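Putative adhesin (Parabacteroides distasonis, PDB 3LJY) is of unknown function but probably takes part in cell adhesion as an auto-transporter-like adhesin. Local coordinates at residues 25-30 with 98-103; 34-39 with 102-107. All coordinates share one frame; numbering follows the deposited sequence.

Contact 1 of 2, residues 25-30 with 98-103; sequences IKVDGV and ANFMVN
The methyl group of A98 packs against V27, and these two residues together with F100 account for most of the buried surface. A98 CB is almost equally near both branches of valine, 3.9 Å from V27 CG1 and 3.9 Å from V27 CG2, so it faces the fork of the side chain rather than one methyl. The torsion of V27 (chi1 66°) holds CG1 between the backbone N and the carbonyl carbon while CG2 is turned opposite the N, and both methyls can then reach A98. Main chain closes in on the same alanine: G29 O lies 3.4 Å from A98 CB. The carbonyl also approaches A98 N, but at an angle too poor for a hydrogen bond, and the contact is in essence apolar packing.

F100 extends this patch. Its CG is trans to the backbone N (chi1 -179°), which carries the ring toward residues 25-27. One flank of the ring does the touching: F100 CD1 is 4.5 Å from V27 CG1, and the adjoining F100 CE1 is 4.3 Å from I25 CG2, with both aliphatic groups arriving obliquely. V27 CG1 thus bridges the alanine methyl and the aromatic ring, while I25 meets the ring alone.

The contact lies in the apolar interior between two walls of a beta-helix, the architecture expected for this pectate-lyase-like clan. Strand 24-27 is paired with strand 91-94 in one wall through backbone bonds of I25 and V27, and strand 99-102 lies beside strand 32-37 in another. F33 packs on both I25 and V27, and A92 and V94 of strand 91-94 meet F100, so residues from both walls surround the packed side chains.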
loop_
_atom_site.group_PDB
_atom_site.type_symbol
_atom_site.label_atom_id
_atom_site.label_comp_id
_atom_site.label_asym_id
_atom_site.label_seq_id
_atom_site.Cartn_x
_atom_site.Cartn_y
_atom_site.Cartn_z
ATOM N N ILE A 25 -10.518 -5.629 -0.646
ATOM C CA ILE A 25 -11.035 -4.289 -0.982
ATOM C C ILE A 25 -10.548 -3.811 -2.347
ATOM O O ILE A 25 -9.408 -4.013 -2.692
ATOM C CB ILE A 25 -10.654 -3.290 0.102
ATOM C CG1 ILE A 25 -11.278 -3.739 1.430
ATOM C CG2 ILE A 25 -11.092 -1.923 -0.283
ATOM C CD1 ILE A 25 -11.512 -2.631 2.442
ATOM N N LYS A 26 -11.443 -3.229 -3.135
ATOM C CA LYS A 26 -11.063 -2.552 -4.393
ATOM C C LYS A 26 -11.520 -1.116 -4.324
ATOM O O LYS A 26 -12.697 -0.867 -4.150
ATOM C CB LYS A 26 -11.654 -3.270 -5.601
ATOM C CG LYS A 26 -10.816 -4.511 -5.946
ATOM C CD LYS A 26 -11.545 -5.557 -6.798
ATOM C CE LYS A 26 -10.688 -6.834 -6.945
ATOM N NZ LYS A 26 -11.493 -8.048 -7.329
ATOM N N VAL A 27 -10.576 -0.179 -4.378
ATOM C CA VAL A 27 -10.900 1.252 -4.348
ATOM C C VAL A 27 -10.272 2.030 -5.511
ATOM O O VAL A 27 -9.084 1.886 -5.856
ATOM C CB VAL A 27 -10.558 1.918 -2.992
ATOM C CG1 VAL A 27 -9.097 1.952 -2.707
ATOM C CG2 VAL A 27 -11.122 3.316 -2.982
ATOM N N ASP A 28 -11.110 2.853 -6.113
ATOM C CA ASP A 28 -10.778 3.641 -7.284
ATOM C C ASP A 28 -11.338 5.041 -7.041
ATOM O O ASP A 28 -12.213 5.209 -6.234
ATOM C CB ASP A 28 -11.504 3.013 -8.468
ATOM C CG ASP A 28 -10.754 3.125 -9.752
ATOM O OD1 ASP A 28 -9.821 3.948 -9.842
ATOM O OD2 ASP A 28 -11.119 2.376 -10.692
ATOM N N GLY A 29 -10.849 6.053 -7.713
ATOM C CA GLY A 29 -11.381 7.398 -7.561
ATOM C C GLY A 29 -10.754 8.150 -6.424
ATOM O O GLY A 29 -9.995 7.563 -5.654
ATOM N N VAL A 30 -11.128 9.424 -6.281
ATOM C CA VAL A 30 -10.588 10.319 -5.236
ATOM C C VAL A 30 -11.387 10.147 -3.928
ATOM O O VAL A 30 -12.275 10.933 -3.617
ATOM C CB VAL A 30 -10.574 11.844 -5.682
ATOM C CG1 VAL A 30 -9.579 12.631 -4.849
ATOM C CG2 VAL A 30 -10.230 11.996 -7.174
ATOM N N ALA A 98 -6.912 7.382 -4.984
ATOM C CA ALA A 98 -7.473 6.959 -3.704
ATOM C C ALA A 98 -6.408 7.103 -2.633
ATOM O O ALA A 98 -5.225 7.023 -2.931
ATOM C CB ALA A 98 -7.982 5.545 -3.773
ATOM N N ASN A 99 -6.857 7.365 -1.401
ATOM C CA ASN A 99 -5.998 7.410 -0.219
ATOM C C ASN A 99 -6.489 6.309 0.717
ATOM O O ASN A 99 -7.547 6.457 1.385
ATOM C CB ASN A 99 -6.066 8.792 0.426
ATOM C CG ASN A 99 -5.129 8.950 1.589
ATOM O OD1 ASN A 99 -4.240 8.142 1.818
ATOM N ND2 ASN A 99 -5.324 10.010 2.342
ATOM N N PHE A 100 -5.764 5.189 0.709
ATOM C CA PHE A 100 -6.167 4.011 1.442
ATOM C C PHE A 100 -5.430 3.954 2.787
ATOM O O PHE A 100 -4.224 3.922 2.831
ATOM C CB PHE A 100 -5.912 2.755 0.607
ATOM C CG PHE A 100 -6.335 1.472 1.294
ATOM C CD1 PHE A 100 -7.670 1.169 1.469
ATOM C CD2 PHE A 100 -5.405 0.587 1.762
ATOM C CE1 PHE A 100 -8.069 0.006 2.106
ATOM C CE2 PHE A 100 -5.793 -0.583 2.400
ATOM C CZ PHE A 100 -7.130 -0.870 2.579
HETATM N N MSE A 101 -6.169 4.008 3.888
HETATM C CA MSE A 101 -5.564 4.081 5.229
HETATM C C MSE A 101 -6.054 2.953 6.076
HETATM O O MSE A 101 -7.244 2.791 6.208
HETATM C CB MSE A 101 -5.913 5.413 5.891
HETATM C CG MSE A 101 -5.294 6.561 5.147
HETATM SE SE MSE A 101 -5.989 8.306 5.465
HETATM C CE MSE A 101 -7.679 8.127 4.554
ATOM N N VAL A 102 -5.125 2.153 6.603
ATOM C CA VAL A 102 -5.429 1.141 7.632
ATOM C C VAL A 102 -5.068 1.766 8.955
ATOM O O VAL A 102 -3.925 2.081 9.180
ATOM C CB VAL A 102 -4.701 -0.195 7.404
ATOM C CG1 VAL A 102 -4.905 -1.182 8.617
ATOM C CG2 VAL A 102 -5.175 -0.828 6.079
ATOM N N ASN A 103 -6.081 1.968 9.800
ATOM C CA ASN A 103 -5.962 2.764 11.009
ATOM C C ASN A 103 -5.887 1.939 12.276
ATOM O O ASN A 103 -5.873 2.521 13.345
ATOM C CB ASN A 103 -7.153 3.737 11.132
ATOM C CG ASN A 103 -7.204 4.721 10.008
ATOM O OD1 ASN A 103 -6.172 5.280 9.638
ATOM N ND2 ASN A 103 -8.376 4.915 9.425
#

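Contact 2 of 2, residues 34-39 with 102-107; sequences NYEQSD and VNSPLT
N34, on strand 32-37, and N103, just past the end of strand 99-102, join their side-chain amides, with the two planes turned 32° apart. N103 ND2 donates to N34 OD1 (2.8 Å); the acceptor lies in the amide plane of N103, whereas the donor is tilted from the carbonyl plane of N34. A water bound by N103 ND2 gives a hydrogen bond to E36 OE2, and the carboxylate stands nearly square to the N103 amide, 84° between planes. The amide nitrogen therefore has two partners.

Q37 reaches further along residues 102-107. With CG trans to the backbone N (chi1 -178°) and the rest of its chain extended, its amide lies against the backbone of T107, accepting and donating at once: T107 N bonds to Q37 OE1 (2.8 Å) in the carbonyl plane, on a lone pair, and Q37 NE2 bonds to T107 O (3.0 Å). K87 O is a further acceptor for NE2. S104 OG accepts a hydrogen bond from Q37 N (3.0 Å) and donates to P105 O (2.7 Å) within its own turn.

On the buried face, Y35 and V102 run side by side in the same direction, Y35 CD2 being 3.9 Å from V102 CG2, while L106 CD1 approaches the edge of the tyrosine ring. The hydroxyl of Y35 bonds to S86.

Strand 32-37 lies between strands 80-86 and 99-102, parallel to both, and N103 N to Y35 O (2.9 Å) continues the latter pairing to the turn into strand 106-107, the outermost strand of another parallel sheet, beside 127-129.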
loop_
_atom_site.group_PDB
_atom_site.type_symbol
_atom_site.label_atom_id
_atom_site.label_comp_id
_atom_site.label_asym_id
_atom_site.label_seq_id
_atom_site.Cartn_x
_atom_site.Cartn_y
_atom_site.Cartn_z
ATOM N N ASN A 34 -10.934 4.571 4.866
ATOM C CA ASN A 34 -10.429 4.210 6.177
ATOM C C ASN A 34 -10.853 2.786 6.546
ATOM O O ASN A 34 -12.034 2.453 6.519
ATOM C CB ASN A 34 -10.928 5.259 7.204
ATOM C CG ASN A 34 -10.229 6.607 7.036
ATOM O OD1 ASN A 34 -9.068 6.724 7.372
ATOM N ND2 ASN A 34 -10.932 7.618 6.513
ATOM N N TYR A 35 -9.880 1.949 6.874
ATOM C CA TYR A 35 -10.147 0.545 7.172
ATOM C C TYR A 35 -9.605 0.187 8.583
ATOM O O TYR A 35 -8.549 0.653 9.005
ATOM C CB TYR A 35 -9.581 -0.383 6.067
ATOM C CG TYR A 35 -9.616 -1.850 6.473
ATOM C CD1 TYR A 35 -10.746 -2.626 6.273
ATOM C CD2 TYR A 35 -8.525 -2.439 7.118
ATOM C CE1 TYR A 35 -10.789 -3.924 6.685
ATOM C CE2 TYR A 35 -8.570 -3.743 7.548
ATOM C CZ TYR A 35 -9.704 -4.479 7.330
ATOM O OH TYR A 35 -9.726 -5.774 7.777
ATOM N N GLU A 36 -10.353 -0.632 9.306
ATOM C CA GLU A 36 -9.850 -1.236 10.528
ATOM C C GLU A 36 -10.164 -2.715 10.591
ATOM O O GLU A 36 -11.215 -3.157 10.158
ATOM C CB GLU A 36 -10.419 -0.554 11.752
ATOM C CG GLU A 36 -9.798 0.817 11.956
ATOM C CD GLU A 36 -10.380 1.591 13.124
ATOM O OE1 GLU A 36 -10.877 0.968 14.084
ATOM O OE2 GLU A 36 -10.312 2.838 13.059
ATOM N N GLN A 37 -9.246 -3.476 11.174
ATOM C CA GLN A 37 -9.478 -4.891 11.400
ATOM C C GLN A 37 -10.159 -5.069 12.741
ATOM O O GLN A 37 -9.621 -4.689 13.783
ATOM C CB GLN A 37 -8.164 -5.684 11.298
ATOM C CG GLN A 37 -8.349 -7.177 11.472
ATOM C CD GLN A 37 -7.062 -7.952 11.453
ATOM O OE1 GLN A 37 -5.999 -7.422 11.783
ATOM N NE2 GLN A 37 -7.148 -9.233 11.065
ATOM N N SER A 38 -11.354 -5.648 12.716
ATOM C CA SER A 38 -12.106 -5.891 13.941
ATOM C C SER A 38 -13.121 -7.038 13.782
ATOM O O SER A 38 -13.600 -7.320 12.675
ATOM C CB SER A 38 -12.818 -4.596 14.365
ATOM O OG SER A 38 -14.062 -4.409 13.696
ATOM N N ASP A 39 -13.455 -7.671 14.909
ATOM C CA ASP A 39 -14.506 -8.682 14.969
ATOM C C ASP A 39 -15.917 -8.103 15.053
ATOM O O ASP A 39 -16.882 -8.859 14.989
ATOM C CB ASP A 39 -14.257 -9.642 16.133
ATOM C CG ASP A 39 -13.084 -10.587 15.870
ATOM O OD1 ASP A 39 -12.976 -11.164 14.753
ATOM O OD2 ASP A 39 -12.248 -10.748 16.782
ATOM N N VAL A 102 -5.125 2.153 6.603
ATOM C CA VAL A 102 -5.429 1.141 7.632
ATOM C C VAL A 102 -5.068 1.766 8.955
ATOM O O VAL A 102 -3.925 2.081 9.180
ATOM C CB VAL A 102 -4.701 -0.195 7.404
ATOM C CG1 VAL A 102 -4.905 -1.182 8.617
ATOM C CG2 VAL A 102 -5.175 -0.828 6.079
ATOM N N ASN A 103 -6.081 1.968 9.800
ATOM C CA ASN A 103 -5.962 2.764 11.009
ATOM C C ASN A 103 -5.887 1.939 12.276
ATOM O O ASN A 103 -5.873 2.521 13.345
ATOM C CB ASN A 103 -7.153 3.737 11.132
ATOM C CG ASN A 103 -7.204 4.721 10.008
ATOM O OD1 ASN A 103 -6.172 5.280 9.638
ATOM N ND2 ASN A 103 -8.376 4.915 9.425
ATOM N N SER A 104 -5.870 0.606 12.148
ATOM C CA SER A 104 -5.732 -0.293 13.279
ATOM C C SER A 104 -4.482 -1.124 13.057
ATOM O O SER A 104 -3.960 -1.153 11.964
ATOM C CB SER A 104 -6.900 -1.250 13.313
ATOM O OG SER A 104 -6.831 -2.074 12.162
ATOM N N PRO A 105 -4.005 -1.823 14.103
ATOM C CA PRO A 105 -3.096 -2.909 13.844
ATOM C C PRO A 105 -3.700 -3.841 12.814
ATOM O O PRO A 105 -4.931 -3.896 12.680
ATOM C CB PRO A 105 -2.998 -3.595 15.197
ATOM C CG PRO A 105 -3.297 -2.542 16.186
ATOM C CD PRO A 105 -4.279 -1.659 15.546
ATOM N N LEU A 106 -2.847 -4.516 12.050
ATOM C CA LEU A 106 -3.284 -5.544 11.103
ATOM C C LEU A 106 -2.528 -6.837 11.397
ATOM O O LEU A 106 -1.308 -6.847 11.400
ATOM C CB LEU A 106 -3.060 -5.081 9.661
ATOM C CG LEU A 106 -3.558 -5.997 8.518
ATOM C CD1 LEU A 106 -5.060 -6.096 8.442
ATOM C CD2 LEU A 106 -3.024 -5.504 7.166
ATOM N N THR A 107 -3.257 -7.914 11.687
ATOM C CA THR A 107 -2.666 -9.241 11.904
ATOM C C THR A 107 -3.235 -10.239 10.898
ATOM O O THR A 107 -4.382 -10.111 10.476
ATOM C CB THR A 107 -2.958 -9.779 13.344
ATOM O OG1 THR A 107 -2.490 -8.832 14.307
ATOM C CG2 THR A 107 -2.239 -11.124 13.619
HETATM O O HOH W 1 -10.970 4.016 10.563
#

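In the fold
Following the chain from the N terminus, residues 25-30 and then 34-39 come first, on consecutive strands. About sixty residues later, after strands 43-49 to 73-76, then 80-86 and 91-94, the chain returns through 98-103 and 102-107. Each contact closes a long loop, and because the partners recur in the order in which they began, the two loops cross rather than nest. Contact 1 spans the interior between walls, whereas contact 2 joins neighbouring strands of one wall and, through Q37, reaches the first strand of a further parallel wall. They share V102 and N103, and meet directly where I25 and F100 pack on Y35 and M101 O probably bonds to Y35 N.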